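Local coordinates for Beta/gamma crystallin domain-containing protein 1 (Homo sapiens, PDB 3CW3) that may act as a suppressor of malignant melanoma, possibly through interactions with the cytoskeleton, this piece being a single non-lens betagamma-crystallin domain, at residues A[49-54]-A[89-94]. Sequence-based numbering, arbitrary orientation.
Sequences PNFEGH and IGSIRH
Ser91 and Phe51 meet through a hydrogen bond from a backbone amide to a hydroxyl and through the packing of a ring on the strand that carries the serine. Phe51 N lies 2.9 Å from Ser91 OG and donates to it with a bent N-H...O angle of 140°. With chi1 at 49°, OG sits between the N and C of its own backbone, aimed at the bend that holds Phe51.

The ring of Phe51 lies against the strand beyond the serine. Arg93 CD sits almost over the ring centre, 3.6 Å from the centroid, a CH-pi contact. Arg93 CB adds to this, coming within 3.7 Å of Phe51 CD2. Ile92 O meets the ring edge in its plane, 3.3 Å from Phe51 CE2. At the other end of the contact, Pro49 CA makes a C-H...O approach of 3.4 Å to Gly90 O.

The serine hydroxyl is also hydrogen-bonded to Gln48 O, so one buried side chain ties together both ends of the tight bend 48-51, in which Asn50 and Phe51 each take left-handed backbone angles. The arginine chain bends at chi2 (82°), which lays CD over the face and carries the guanidinium onward, where NH1 forms a salt bridge with Asp21; the guanidinium lies too far from the ring for more than a weak cation-pi attraction. A classic beta bulge sets Gly90 and Ser91 together opposite Tyr46 of strand 42-46.

The contact belongs to the second Greek key motif of this betagamma-crystallin domain. It lays the loop that follows strand 42-46 and leads to strand 55-58 against the start of strand 91-95, an outermost strand of the three-stranded antiparallel sheet whose middle strand is 42-46.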
loop_
_atom_site.group_PDB
_atom_site.type_symbol
_atom_site.label_atom_id
_atom_site.label_comp_id
_atom_site.label_asym_id
_atom_site.label_seq_id
_atom_site.Cartn_x
_atom_site.Cartn_y
_atom_site.Cartn_z
ATOM N N PRO A 49 -11.155 -2.211 -4.368
ATOM C CA PRO A 49 -11.000 -2.082 -5.817
ATOM C C PRO A 49 -11.753 -0.864 -6.342
ATOM O O PRO A 49 -12.641 -0.335 -5.676
ATOM C CB PRO A 49 -11.587 -3.391 -6.345
ATOM C CG PRO A 49 -11.292 -4.360 -5.244
ATOM C CD PRO A 49 -11.656 -3.550 -4.014
ATOM N N ASN A 50 -11.385 -0.423 -7.540
ATOM C CA ASN A 50 -12.020 0.718 -8.178
ATOM C C ASN A 50 -11.884 2.030 -7.409
ATOM O O ASN A 50 -12.768 2.889 -7.454
ATOM C CB ASN A 50 -13.491 0.397 -8.452
ATOM C CG ASN A 50 -13.646 -0.806 -9.367
ATOM O OD1 ASN A 50 -13.088 -0.835 -10.463
ATOM N ND2 ASN A 50 -14.392 -1.806 -8.918
ATOM N N PHE A 51 -10.767 2.164 -6.701
ATOM C CA PHE A 51 -10.445 3.373 -5.958
ATOM C C PHE A 51 -11.519 3.810 -4.965
ATOM O O PHE A 51 -11.957 4.960 -4.965
ATOM C CB PHE A 51 -10.145 4.481 -6.974
ATOM C CG PHE A 51 -9.346 3.996 -8.161
ATOM C CD1 PHE A 51 -9.914 3.948 -9.433
ATOM C CD2 PHE A 51 -8.044 3.530 -7.993
ATOM C CE1 PHE A 51 -9.202 3.440 -10.519
ATOM C CE2 PHE A 51 -7.320 3.022 -9.069
ATOM C CZ PHE A 51 -7.903 2.976 -10.338
ATOM N N GLU A 52 -11.924 2.881 -4.106
ATOM C CA GLU A 52 -12.945 3.141 -3.098
ATOM C C GLU A 52 -12.406 2.756 -1.727
ATOM O O GLU A 52 -11.367 2.104 -1.627
ATOM C CB GLU A 52 -14.197 2.304 -3.386
ATOM C CG GLU A 52 -14.881 2.595 -4.711
ATOM C CD GLU A 52 -15.448 3.997 -4.772
ATOM O OE1 GLU A 52 -15.880 4.512 -3.719
ATOM O OE2 GLU A 52 -15.479 4.580 -5.874
ATOM N N GLY A 53 -13.123 3.150 -0.678
ATOM C CA GLY A 53 -12.712 2.816 0.677
ATOM C C GLY A 53 -11.662 3.755 1.233
ATOM O O GLY A 53 -11.432 4.831 0.680
ATOM N N HIS A 54 -11.024 3.359 2.332
ATOM C CA HIS A 54 -9.992 4.198 2.920
ATOM C C HIS A 54 -8.869 4.368 1.914
ATOM O O HIS A 54 -8.701 3.546 1.007
ATOM C CB HIS A 54 -9.456 3.587 4.219
ATOM C CG HIS A 54 -10.406 3.700 5.372
ATOM N ND1 HIS A 54 -9.982 3.855 6.675
ATOM C CD2 HIS A 54 -11.759 3.667 5.419
ATOM C CE1 HIS A 54 -11.032 3.911 7.474
ATOM N NE2 HIS A 54 -12.123 3.799 6.737
ATOM N N ILE A 89 -4.091 -4.572 -0.638
ATOM C CA ILE A 89 -4.341 -3.314 -1.333
ATOM C C ILE A 89 -5.464 -3.559 -2.339
ATOM O O ILE A 89 -5.400 -4.502 -3.135
ATOM C CB ILE A 89 -3.073 -2.819 -2.076
ATOM C CG1 ILE A 89 -1.943 -2.575 -1.074
ATOM C CG2 ILE A 89 -3.377 -1.534 -2.833
ATOM C CD1 ILE A 89 -0.627 -2.168 -1.719
ATOM N N GLY A 90 -6.495 -2.717 -2.295
ATOM C CA GLY A 90 -7.627 -2.871 -3.196
ATOM C C GLY A 90 -7.382 -2.355 -4.602
ATOM O O GLY A 90 -7.771 -2.982 -5.586
ATOM N N SER A 91 -6.746 -1.198 -4.699
ATOM C CA SER A 91 -6.451 -0.598 -5.991
ATOM C C SER A 91 -5.400 0.481 -5.813
ATOM O O SER A 91 -5.217 1.008 -4.713
ATOM C CB SER A 91 -7.728 -0.014 -6.619
ATOM O OG SER A 91 -8.446 0.793 -5.699
ATOM N N ILE A 92 -4.698 0.789 -6.895
ATOM C CA ILE A 92 -3.644 1.792 -6.872
ATOM C C ILE A 92 -3.910 2.804 -7.978
ATOM O O ILE A 92 -4.031 2.443 -9.154
ATOM C CB ILE A 92 -2.256 1.125 -7.076
ATOM C CG1 ILE A 92 -1.939 0.234 -5.869
ATOM C CG2 ILE A 92 -1.186 2.179 -7.289
ATOM C CD1 ILE A 92 -0.614 -0.522 -5.964
ATOM N N ARG A 93 -4.016 4.070 -7.587
ATOM C CA ARG A 93 -4.279 5.141 -8.534
ATOM C C ARG A 93 -3.009 5.910 -8.874
ATOM O O ARG A 93 -2.271 6.352 -7.991
ATOM C CB ARG A 93 -5.324 6.100 -7.959
ATOM C CG ARG A 93 -5.840 7.140 -8.950
ATOM C CD ARG A 93 -6.944 6.568 -9.841
ATOM N NE ARG A 93 -7.625 7.626 -10.589
ATOM C CZ ARG A 93 -7.142 8.212 -11.682
ATOM N NH1 ARG A 93 -5.967 7.843 -12.181
ATOM N NH2 ARG A 93 -7.832 9.184 -12.269
ATOM N N HIS A 94 -2.770 6.064 -10.169
ATOM C CA HIS A 94 -1.612 6.778 -10.687
ATOM C C HIS A 94 -2.039 8.231 -10.880
ATOM O O HIS A 94 -2.773 8.554 -11.816
ATOM C CB HIS A 94 -1.187 6.136 -12.016
ATOM C CG HIS A 94 -0.014 6.793 -12.670
ATOM N ND1 HIS A 94 0.961 7.462 -11.962
ATOM C CD2 HIS A 94 0.366 6.840 -13.970
ATOM C CE1 HIS A 94 1.890 7.893 -12.795
ATOM N NE2 HIS A 94 1.554 7.528 -14.019
#